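Local coordinates for MHC class I antigen (Ctenopharyngodon idella, PDB 5H5Z), which probably presents peptides to T cells as the heavy chain of a bony fish MHC class I complex, paired with beta-2-microglobulin, at residues Tyr202-Asn213 with Asn250-Gln259; Asp216-Gly224 with Gln235-Gly243. All blocks are in the same frame, centred on the assembly; numbering follows the deposited sequence.

Contact 1 of 2, residues Tyr202-Asn213 with Asn250-Gln259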
loop_
_atom_site.group_PDB
_atom_site.type_symbol
_atom_site.label_atom_id
_atom_site.label_comp_id
_atom_site.label_asym_id
_atom_site.label_seq_id
_atom_site.Cartn_x
_atom_site.Cartn_y
_atom_site.Cartn_z
ATOM N N TYR A 202 5.994 3.846 13.421
ATOM C CA TYR A 202 6.175 4.706 12.258
ATOM C C TYR A 202 7.434 5.533 12.502
ATOM O O TYR A 202 7.636 5.999 13.624
ATOM C CB TYR A 202 4.965 5.623 12.072
ATOM C CG TYR A 202 4.954 6.341 10.747
ATOM C CD1 TYR A 202 5.602 7.574 10.588
ATOM C CD2 TYR A 202 4.291 5.795 9.645
ATOM C CE1 TYR A 202 5.597 8.228 9.369
ATOM C CE2 TYR A 202 4.274 6.453 8.418
ATOM C CZ TYR A 202 4.929 7.664 8.291
ATOM O OH TYR A 202 4.918 8.316 7.082
ATOM N N PRO A 203 8.296 5.711 11.473
ATOM C CA PRO A 203 8.246 5.209 10.085
ATOM C C PRO A 203 8.394 3.689 9.983
ATOM O O PRO A 203 8.597 3.014 10.993
ATOM C CB PRO A 203 9.434 5.907 9.403
ATOM C CG PRO A 203 9.848 6.999 10.322
ATOM C CD PRO A 203 9.497 6.534 11.698
ATOM N N SER A 204 8.308 3.162 8.768
ATOM C CA SER A 204 8.148 1.716 8.573
ATOM C C SER A 204 9.398 0.856 8.791
ATOM O O SER A 204 9.278 -0.348 9.028
ATOM C CB SER A 204 7.543 1.428 7.198
ATOM O OG SER A 204 8.502 1.642 6.184
ATOM N N GLY A 205 10.584 1.457 8.707
ATOM C CA GLY A 205 11.835 0.710 8.883
ATOM C C GLY A 205 12.014 0.171 10.296
ATOM O O GLY A 205 12.000 0.936 11.258
ATOM N N VAL A 206 12.171 -1.148 10.422
ATOM C CA VAL A 206 12.391 -1.785 11.727
ATOM C C VAL A 206 13.367 -2.962 11.596
ATOM O O VAL A 206 13.389 -3.642 10.572
ATOM C CB VAL A 206 11.052 -2.210 12.395
ATOM C CG1 VAL A 206 10.427 -3.422 11.701
ATOM C CG2 VAL A 206 11.240 -2.487 13.878
ATOM N N THR A 207 14.189 -3.179 12.620
ATOM C CA THR A 207 15.117 -4.304 12.619
ATOM C C THR A 207 14.800 -5.233 13.782
ATOM O O THR A 207 14.855 -4.827 14.945
ATOM C CB THR A 207 16.588 -3.837 12.662
ATOM O OG1 THR A 207 16.844 -2.981 11.544
ATOM C CG2 THR A 207 17.542 -5.025 12.596
ATOM N N ILE A 208 14.449 -6.477 13.456
ATOM C CA ILE A 208 14.152 -7.483 14.467
ATOM C C ILE A 208 15.236 -8.541 14.391
ATOM O O ILE A 208 15.503 -9.085 13.321
ATOM C CB ILE A 208 12.765 -8.132 14.261
ATOM C CG1 ILE A 208 11.673 -7.064 14.218
ATOM C CG2 ILE A 208 12.478 -9.157 15.354
ATOM C CD1 ILE A 208 10.290 -7.583 13.890
ATOM N N THR A 209 15.874 -8.812 15.524
ATOM C CA THR A 209 16.923 -9.821 15.576
ATOM C C THR A 209 16.738 -10.723 16.780
ATOM O O THR A 209 16.044 -10.378 17.737
ATOM C CB THR A 209 18.333 -9.199 15.651
ATOM O OG1 THR A 209 18.418 -8.346 16.796
ATOM C CG2 THR A 209 18.659 -8.399 14.393
ATOM N N TRP A 210 17.414 -11.859 16.739
ATOM C CA TRP A 210 17.416 -12.798 17.842
ATOM C C TRP A 210 18.829 -12.924 18.374
ATOM O O TRP A 210 19.790 -12.849 17.626
ATOM C CB TRP A 210 16.913 -14.163 17.387
ATOM C CG TRP A 210 15.476 -14.183 17.020
ATOM C CD1 TRP A 210 14.952 -14.026 15.779
ATOM C CD2 TRP A 210 14.370 -14.384 17.899
ATOM N NE1 TRP A 210 13.592 -14.110 15.826
ATOM C CE2 TRP A 210 13.206 -14.333 17.118
ATOM C CE3 TRP A 210 14.250 -14.604 19.271
ATOM C CZ2 TRP A 210 11.944 -14.489 17.658
ATOM C CZ3 TRP A 210 12.997 -14.763 19.803
ATOM C CH2 TRP A 210 11.859 -14.706 19.000
ATOM N N GLN A 211 18.947 -13.095 19.682
ATOM C CA GLN A 211 20.243 -13.308 20.292
ATOM C C GLN A 211 20.223 -14.565 21.153
ATOM O O GLN A 211 19.228 -14.880 21.792
ATOM C CB GLN A 211 20.664 -12.093 21.121
ATOM C CG GLN A 211 21.180 -10.934 20.284
ATOM C CD GLN A 211 22.108 -10.014 21.052
ATOM O OE1 GLN A 211 21.923 -9.781 22.242
ATOM N NE2 GLN A 211 23.110 -9.487 20.370
ATOM N N LYS A 212 21.330 -15.292 21.130
ATOM C CA LYS A 212 21.505 -16.428 22.009
ATOM C C LYS A 212 22.650 -16.100 22.951
ATOM O O LYS A 212 23.772 -15.881 22.519
ATOM C CB LYS A 212 21.831 -17.672 21.187
ATOM C CG LYS A 212 21.977 -18.951 21.991
ATOM C CD LYS A 212 22.319 -20.116 21.081
ATOM C CE LYS A 212 22.701 -21.356 21.872
ATOM N NZ LYS A 212 23.252 -22.416 20.984
ATOM N N ASN A 213 22.365 -16.065 24.243
ATOM C CA ASN A 213 23.408 -15.824 25.221
ATOM C C ASN A 213 24.166 -14.535 24.922
ATOM O O ASN A 213 25.381 -14.476 25.069
ATOM C CB ASN A 213 24.365 -17.016 25.266
ATOM C CG ASN A 213 23.657 -18.310 25.603
ATOM O OD1 ASN A 213 22.749 -18.328 26.427
ATOM N ND2 ASN A 213 24.066 -19.399 24.962
ATOM N N ASN A 250 19.650 -22.316 27.106
ATOM C CA ASN A 250 20.297 -21.058 26.742
ATOM C C ASN A 250 19.439 -19.837 27.056
ATOM O O ASN A 250 18.273 -19.967 27.427
ATOM C CB ASN A 250 20.702 -21.078 25.264
ATOM C CG ASN A 250 21.494 -22.322 24.898
ATOM O OD1 ASN A 250 20.926 -23.354 24.535
ATOM N ND2 ASN A 250 22.813 -22.233 25.006
ATOM N N ARG A 251 20.024 -18.652 26.917
ATOM C CA ARG A 251 19.302 -17.412 27.154
ATOM C C ARG A 251 19.019 -16.714 25.832
ATOM O O ARG A 251 19.825 -15.912 25.354
ATOM C CB ARG A 251 20.081 -16.501 28.103
ATOM C CG ARG A 251 20.109 -16.981 29.546
ATOM C CD ARG A 251 20.932 -16.059 30.432
ATOM N NE ARG A 251 20.337 -14.727 30.553
ATOM C CZ ARG A 251 20.798 -13.760 31.348
ATOM N NH1 ARG A 251 20.181 -12.585 31.380
ATOM N NH2 ARG A 251 21.868 -13.962 32.110
ATOM N N PHE A 252 17.881 -17.044 25.240
ATOM C CA PHE A 252 17.453 -16.418 24.002
ATOM C C PHE A 252 16.679 -15.141 24.292
ATOM O O PHE A 252 15.987 -15.032 25.305
ATOM C CB PHE A 252 16.582 -17.370 23.182
ATOM C CG PHE A 252 17.358 -18.409 22.419
ATOM C CD1 PHE A 252 17.832 -18.139 21.135
ATOM C CD2 PHE A 252 17.602 -19.664 22.973
ATOM C CE1 PHE A 252 18.541 -19.097 20.425
ATOM C CE2 PHE A 252 18.312 -20.627 22.266
ATOM C CZ PHE A 252 18.782 -20.343 20.992
ATOM N N SER A 253 16.801 -14.175 23.392
ATOM C CA SER A 253 16.037 -12.941 23.484
ATOM C C SER A 253 15.773 -12.394 22.088
ATOM O O SER A 253 16.493 -12.728 21.147
ATOM C CB SER A 253 16.792 -11.905 24.324
ATOM O OG SER A 253 18.028 -11.564 23.718
ATOM N N CYS A 254 14.735 -11.571 21.963
ATOM C CA CYS A 254 14.478 -10.822 20.740
ATOM C C CYS A 254 14.879 -9.377 20.958
ATOM O O CYS A 254 14.632 -8.820 22.030
ATOM C CB CYS A 254 13.000 -10.869 20.352
ATOM S SG CYS A 254 12.671 -9.852 18.898
ATOM N N VAL A 255 15.494 -8.774 19.943
ATOM C CA VAL A 255 15.828 -7.354 19.980
ATOM C C VAL A 255 15.133 -6.644 18.819
ATOM O O VAL A 255 15.316 -7.009 17.657
ATOM C CB VAL A 255 17.356 -7.107 19.941
ATOM C CG1 VAL A 255 17.663 -5.616 20.037
ATOM C CG2 VAL A 255 18.060 -7.858 21.067
ATOM N N VAL A 256 14.317 -5.645 19.148
ATOM C CA VAL A 256 13.657 -4.820 18.136
ATOM C C VAL A 256 14.263 -3.420 18.140
ATOM O O VAL A 256 14.233 -2.723 19.163
ATOM C CB VAL A 256 12.126 -4.740 18.346
ATOM C CG1 VAL A 256 11.484 -3.881 17.270
ATOM C CG2 VAL A 256 11.511 -6.129 18.327
ATOM N N GLU A 257 14.821 -3.023 16.998
ATOM C CA GLU A 257 15.424 -1.700 16.846
ATOM C C GLU A 257 14.618 -0.805 15.903
ATOM O O GLU A 257 14.288 -1.196 14.786
ATOM C CB GLU A 257 16.880 -1.802 16.373
ATOM C CG GLU A 257 17.612 -0.462 16.381
ATOM C CD GLU A 257 19.087 -0.573 16.035
ATOM O OE1 GLU A 257 19.618 0.371 15.420
ATOM O OE2 GLU A 257 19.716 -1.597 16.372
ATOM N N HIS A 258 14.320 0.406 16.368
ATOM C CA HIS A 258 13.560 1.386 15.598
ATOM C C HIS A 258 14.032 2.764 16.022
ATOM O O HIS A 258 14.109 3.047 17.218
ATOM C CB HIS A 258 12.065 1.217 15.881
ATOM C CG HIS A 258 11.185 2.216 15.192
ATOM N ND1 HIS A 258 10.796 2.090 13.875
ATOM C CD2 HIS A 258 10.582 3.336 15.654
ATOM C CE1 HIS A 258 10.012 3.102 13.550
ATOM N NE2 HIS A 258 9.864 3.871 14.612
ATOM N N GLN A 259 14.363 3.606 15.042
ATOM C CA GLN A 259 14.858 4.963 15.305
ATOM C C GLN A 259 15.998 4.995 16.340
ATOM O O GLN A 259 15.938 5.742 17.319
ATOM C CB GLN A 259 13.704 5.891 15.723
ATOM C CG GLN A 259 12.620 6.064 14.670
ATOM C CD GLN A 259 13.129 6.736 13.409
ATOM O OE1 GLN A 259 13.735 7.807 13.464
ATOM N NE2 GLN A 259 12.885 6.108 12.262
HETATM O O HOH W 1 14.491 2.881 12.315
HETATM O O HOH W 2 12.273 3.793 10.981
#

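Contact 2 of 2, residues Asp216-Gly224 with Gln235-Gly243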
loop_
_atom_site.group_PDB
_atom_site.type_symbol
_atom_site.label_atom_id
_atom_site.label_comp_id
_atom_site.label_asym_id
_atom_site.label_seq_id
_atom_site.Cartn_x
_atom_site.Cartn_y
_atom_site.Cartn_z
ATOM N N ASP A 216 24.430 -12.479 18.472
ATOM C CA ASP A 216 23.435 -12.529 17.416
ATOM C C ASP A 216 23.268 -13.959 16.947
ATOM O O ASP A 216 24.245 -14.664 16.729
ATOM C CB ASP A 216 23.849 -11.642 16.244
ATOM C CG ASP A 216 23.575 -10.168 16.500
ATOM O OD1 ASP A 216 22.846 -9.851 17.461
ATOM O OD2 ASP A 216 24.091 -9.333 15.734
ATOM N N HIS A 217 22.020 -14.377 16.792
ATOM C CA HIS A 217 21.717 -15.729 16.354
ATOM C C HIS A 217 20.924 -15.664 15.059
ATOM O O HIS A 217 19.814 -15.151 15.035
ATOM C CB HIS A 217 20.894 -16.417 17.437
ATOM C CG HIS A 217 20.589 -17.852 17.156
ATOM N ND1 HIS A 217 21.489 -18.862 17.407
ATOM C CD2 HIS A 217 19.479 -18.447 16.667
ATOM C CE1 HIS A 217 20.949 -20.018 17.073
ATOM N NE2 HIS A 217 19.729 -19.795 16.624
ATOM N N ASP A 218 21.480 -16.223 13.993
ATOM C CA ASP A 218 20.838 -16.152 12.678
ATOM C C ASP A 218 20.318 -17.494 12.148
ATOM O O ASP A 218 19.787 -17.559 11.043
ATOM C CB ASP A 218 21.749 -15.449 11.649
ATOM C CG ASP A 218 23.130 -16.089 11.524
ATOM O OD1 ASP A 218 23.275 -17.311 11.758
ATOM O OD2 ASP A 218 24.083 -15.355 11.174
ATOM N N GLU A 219 20.456 -18.553 12.943
ATOM C CA GLU A 219 19.968 -19.880 12.556
ATOM C C GLU A 219 18.552 -20.125 13.080
ATOM O O GLU A 219 18.225 -19.734 14.204
ATOM C CB GLU A 219 20.921 -20.972 13.058
ATOM C CG GLU A 219 22.364 -20.797 12.592
ATOM C CD GLU A 219 23.314 -21.824 13.184
ATOM O OE1 GLU A 219 23.025 -22.370 14.274
ATOM O OE2 GLU A 219 24.361 -22.082 12.554
ATOM N N ASP A 220 17.723 -20.769 12.255
ATOM C CA ASP A 220 16.324 -21.099 12.587
ATOM C C ASP A 220 15.434 -19.865 12.770
ATOM O O ASP A 220 14.458 -19.888 13.531
ATOM C CB ASP A 220 16.246 -22.014 13.818
ATOM C CG ASP A 220 16.961 -23.333 13.612
ATOM O OD1 ASP A 220 16.641 -24.038 12.634
ATOM O OD2 ASP A 220 17.839 -23.669 14.435
ATOM N N VAL A 221 15.784 -18.795 12.058
ATOM C CA VAL A 221 15.060 -17.530 12.113
ATOM C C VAL A 221 14.262 -17.330 10.829
ATOM O O VAL A 221 14.774 -17.547 9.726
ATOM C CB VAL A 221 16.028 -16.341 12.339
ATOM C CG1 VAL A 221 15.306 -15.002 12.220
ATOM C CG2 VAL A 221 16.716 -16.464 13.695
ATOM N N ASP A 222 13.003 -16.934 10.985
ATOM C CA ASP A 222 12.134 -16.605 9.856
ATOM C C ASP A 222 11.575 -15.190 10.023
ATOM O O ASP A 222 10.637 -14.972 10.789
ATOM C CB ASP A 222 11.003 -17.636 9.743
ATOM C CG ASP A 222 10.038 -17.344 8.602
ATOM O OD1 ASP A 222 10.421 -16.647 7.637
ATOM O OD2 ASP A 222 8.887 -17.825 8.672
ATOM N N LEU A 223 12.161 -14.236 9.302
ATOM C CA LEU A 223 11.726 -12.842 9.358
ATOM C C LEU A 223 10.525 -12.595 8.442
ATOM O O LEU A 223 10.598 -12.812 7.229
ATOM C CB LEU A 223 12.882 -11.902 8.993
ATOM C CG LEU A 223 12.633 -10.390 8.984
ATOM C CD1 LEU A 223 12.258 -9.880 10.368
ATOM C CD2 LEU A 223 13.862 -9.662 8.464
ATOM N N GLY A 224 9.426 -12.142 9.040
ATOM C CA GLY A 224 8.205 -11.836 8.303
ATOM C C GLY A 224 8.320 -10.557 7.494
ATOM O O GLY A 224 9.268 -9.783 7.655
ATOM N N GLN A 235 3.523 -3.046 11.142
ATOM C CA GLN A 235 3.933 -4.145 12.011
ATOM C C GLN A 235 4.864 -5.090 11.263
ATOM O O GLN A 235 4.916 -5.078 10.031
ATOM C CB GLN A 235 2.716 -4.886 12.576
ATOM C CG GLN A 235 1.875 -5.645 11.562
ATOM C CD GLN A 235 0.935 -6.621 12.237
ATOM O OE1 GLN A 235 1.242 -7.805 12.357
ATOM N NE2 GLN A 235 -0.199 -6.123 12.716
ATOM N N ARG A 236 5.608 -5.888 12.023
ATOM C CA ARG A 236 6.504 -6.905 11.479
ATOM C C ARG A 236 6.803 -7.914 12.576
ATOM O O ARG A 236 6.796 -7.576 13.764
ATOM C CB ARG A 236 7.808 -6.278 10.973
ATOM C CG ARG A 236 8.574 -7.148 9.993
ATOM C CD ARG A 236 9.696 -6.391 9.301
ATOM N NE ARG A 236 10.306 -7.218 8.261
ATOM C CZ ARG A 236 11.157 -6.778 7.339
ATOM N NH1 ARG A 236 11.515 -5.500 7.309
ATOM N NH2 ARG A 236 11.648 -7.621 6.439
ATOM N N MET A 237 7.064 -9.153 12.183
ATOM C CA MET A 237 7.436 -10.171 13.153
ATOM C C MET A 237 8.568 -11.059 12.663
ATOM O O MET A 237 8.826 -11.159 11.462
ATOM C CB MET A 237 6.219 -11.011 13.557
ATOM C CG MET A 237 5.744 -11.993 12.497
ATOM S SD MET A 237 4.117 -12.615 12.926
ATOM C CE MET A 237 4.174 -14.235 12.163
ATOM N N SER A 238 9.246 -11.692 13.612
ATOM C CA SER A 238 10.230 -12.720 13.306
ATOM C C SER A 238 9.951 -13.931 14.172
ATOM O O SER A 238 9.534 -13.797 15.318
ATOM C CB SER A 238 11.648 -12.215 13.564
ATOM O OG SER A 238 12.598 -13.214 13.234
ATOM N N THR A 239 10.193 -15.112 13.618
ATOM C CA THR A 239 9.895 -16.360 14.308
ATOM C C THR A 239 11.171 -17.174 14.474
ATOM O O THR A 239 11.905 -17.386 13.507
ATOM C CB THR A 239 8.840 -17.179 13.532
ATOM O OG1 THR A 239 7.655 -16.390 13.356
ATOM C CG2 THR A 239 8.475 -18.451 14.277
ATOM N N LEU A 240 11.428 -17.612 15.706
ATOM C CA LEU A 240 12.565 -18.473 16.015
ATOM C C LEU A 240 12.078 -19.892 16.240
ATOM O O LEU A 240 11.227 -20.132 17.099
ATOM C CB LEU A 240 13.301 -17.983 17.268
ATOM C CG LEU A 240 14.523 -18.798 17.712
ATOM C CD1 LEU A 240 15.699 -18.582 16.772
ATOM C CD2 LEU A 240 14.916 -18.465 19.145
ATOM N N ASN A 241 12.620 -20.829 15.468
ATOM C CA ASN A 241 12.270 -22.230 15.634
ATOM C C ASN A 241 13.437 -23.086 16.110
ATOM O O ASN A 241 14.012 -23.862 15.348
ATOM C CB ASN A 241 11.641 -22.817 14.364
ATOM C CG ASN A 241 10.939 -24.139 14.625
ATOM O OD1 ASN A 241 10.618 -24.470 15.770
ATOM N ND2 ASN A 241 10.696 -24.902 13.567
ATOM N N VAL A 242 13.794 -22.911 17.377
ATOM C CA VAL A 242 14.675 -23.850 18.054
ATOM C C VAL A 242 13.768 -24.646 18.982
ATOM O O VAL A 242 12.609 -24.279 19.178
ATOM C CB VAL A 242 15.829 -23.150 18.812
ATOM C CG1 VAL A 242 16.654 -22.299 17.854
ATOM C CG2 VAL A 242 15.310 -22.303 19.971
ATOM N N GLY A 243 14.270 -25.739 19.535
ATOM C CA GLY A 243 13.425 -26.581 20.372
ATOM C C GLY A 243 13.194 -25.992 21.753
ATOM O O GLY A 243 13.890 -25.056 22.147
HETATM O O HOH W 3 7.883 -14.765 11.239
HETATM O O HOH W 4 11.428 -10.422 5.505
#

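Contact 1 of 2, residues Tyr202-Asn213 with Asn250-Gln259
Two central strands of the immunoglobulin C1-set domain, 207-212 and 252-258, meet here as an antiparallel pair, the second carrying Cys254, one half of the domain disulfide. Thr207, Thr209 and Gln211 each exchange two backbone hydrogen bonds with Glu257, Val255 and Ser253, respectively. On the core face, Cys254 CB lies over the six-membered ring of Trp210, 4.1 Å from its centroid, and Ile208 CG2 comes within 3.6 Å of Cys254 SG. The sulfur itself stands above the same ring, at a distance. Lys212, fully extended with CG anti to its backbone N (chi1 -177°), runs over one face of Phe252, CG sitting 3.9 Å from the ring centroid. At that end Asn213 OD1 accepts from the backbone N of Arg251 at 2.8 Å, while Asn213 N gives to Arg251 O. At the other end the His258 ring reaches the turn around cis-Pro203: ND1 donates to Gly205 O (3.1 Å), NE2 weakly to Tyr202 O, and a water joins Gly205 O to Gln259 NE2. Strands 215-216 and 261-266 flank the pair within its sheet; across the sandwich, Cys254 is bonded to Cys196 of strand 194-201, and Trp210 and Phe252 pack on Leu240 of strand 234-240.

Contact 2 of 2, residues Asp216-Gly224 with Gln235-Gly243
Val221 and Leu240 meet on the inward face of this strand pair, Val221 CG2 lying 3.9 Å from Leu240 CD1. Leu240 CD1 also lies 3.8 Å from His217 CD2. Beside them Val221 CG1, anti to its backbone N (chi1 173°), packs 3.4 Å from Ser238 OG, a hydroxyl whose polar partner is Trp210 NE1. The backbones form an antiparallel ladder: Asp222 and Thr239 are a hydrogen-bonded pair, flanked by Asn241 N to Asp220 O, nearly straight at 174°, and by Gly224 N to Met237 O at 2.7 Å. This is the hairpin of strands 221-228 and 234-240 in the immunoglobulin C1-set domain, with 221-228 at the edge of its four-stranded sheet. The outer face, that of Asp222 and Thr239, is looser and hydrated: one water donates to Asp222 O and lies 2.7 Å from Thr239 OG1. At the exposed end near Gly224, Arg236 stretches out from CG to NE and hands its NE-H to Gly224 O at 2.8 Å, the oxygen lying near the guanidinium plane; NH2 donates to a second water, which in turn donates to Leu223 O. Leu223, on the same face as Val221 but exposed, crosses this arginine at about a right angle, Leu223 CD2 3.6 Å from Arg236 NH2.

How the contacts relate
Contacts 1 and 2 belong to opposite sheets of one immunoglobulin C1-set sandwich, with centres about 10 Å apart. Along the chain, contact 2 is nested inside the loop that contact 1 closes: strand 207-212 comes first, then the hairpin 221-228 and 234-240, then strand 252-258. Between the sheets, Ile208 CD1 packs 3.5 Å from Arg236 O, adding to the contacts that Trp210 and Phe252 make across the core. His217 ties the start of 216-224 to the other sheet, its N probably hydrogen-bonded to Trp210 O at 2.8 Å. Contact 2 also borders the partner chain: Gln235 NE2 hydrogen-bonds Ser12 O of beta-2-microglobulin, which places this sheet at the subunit interface.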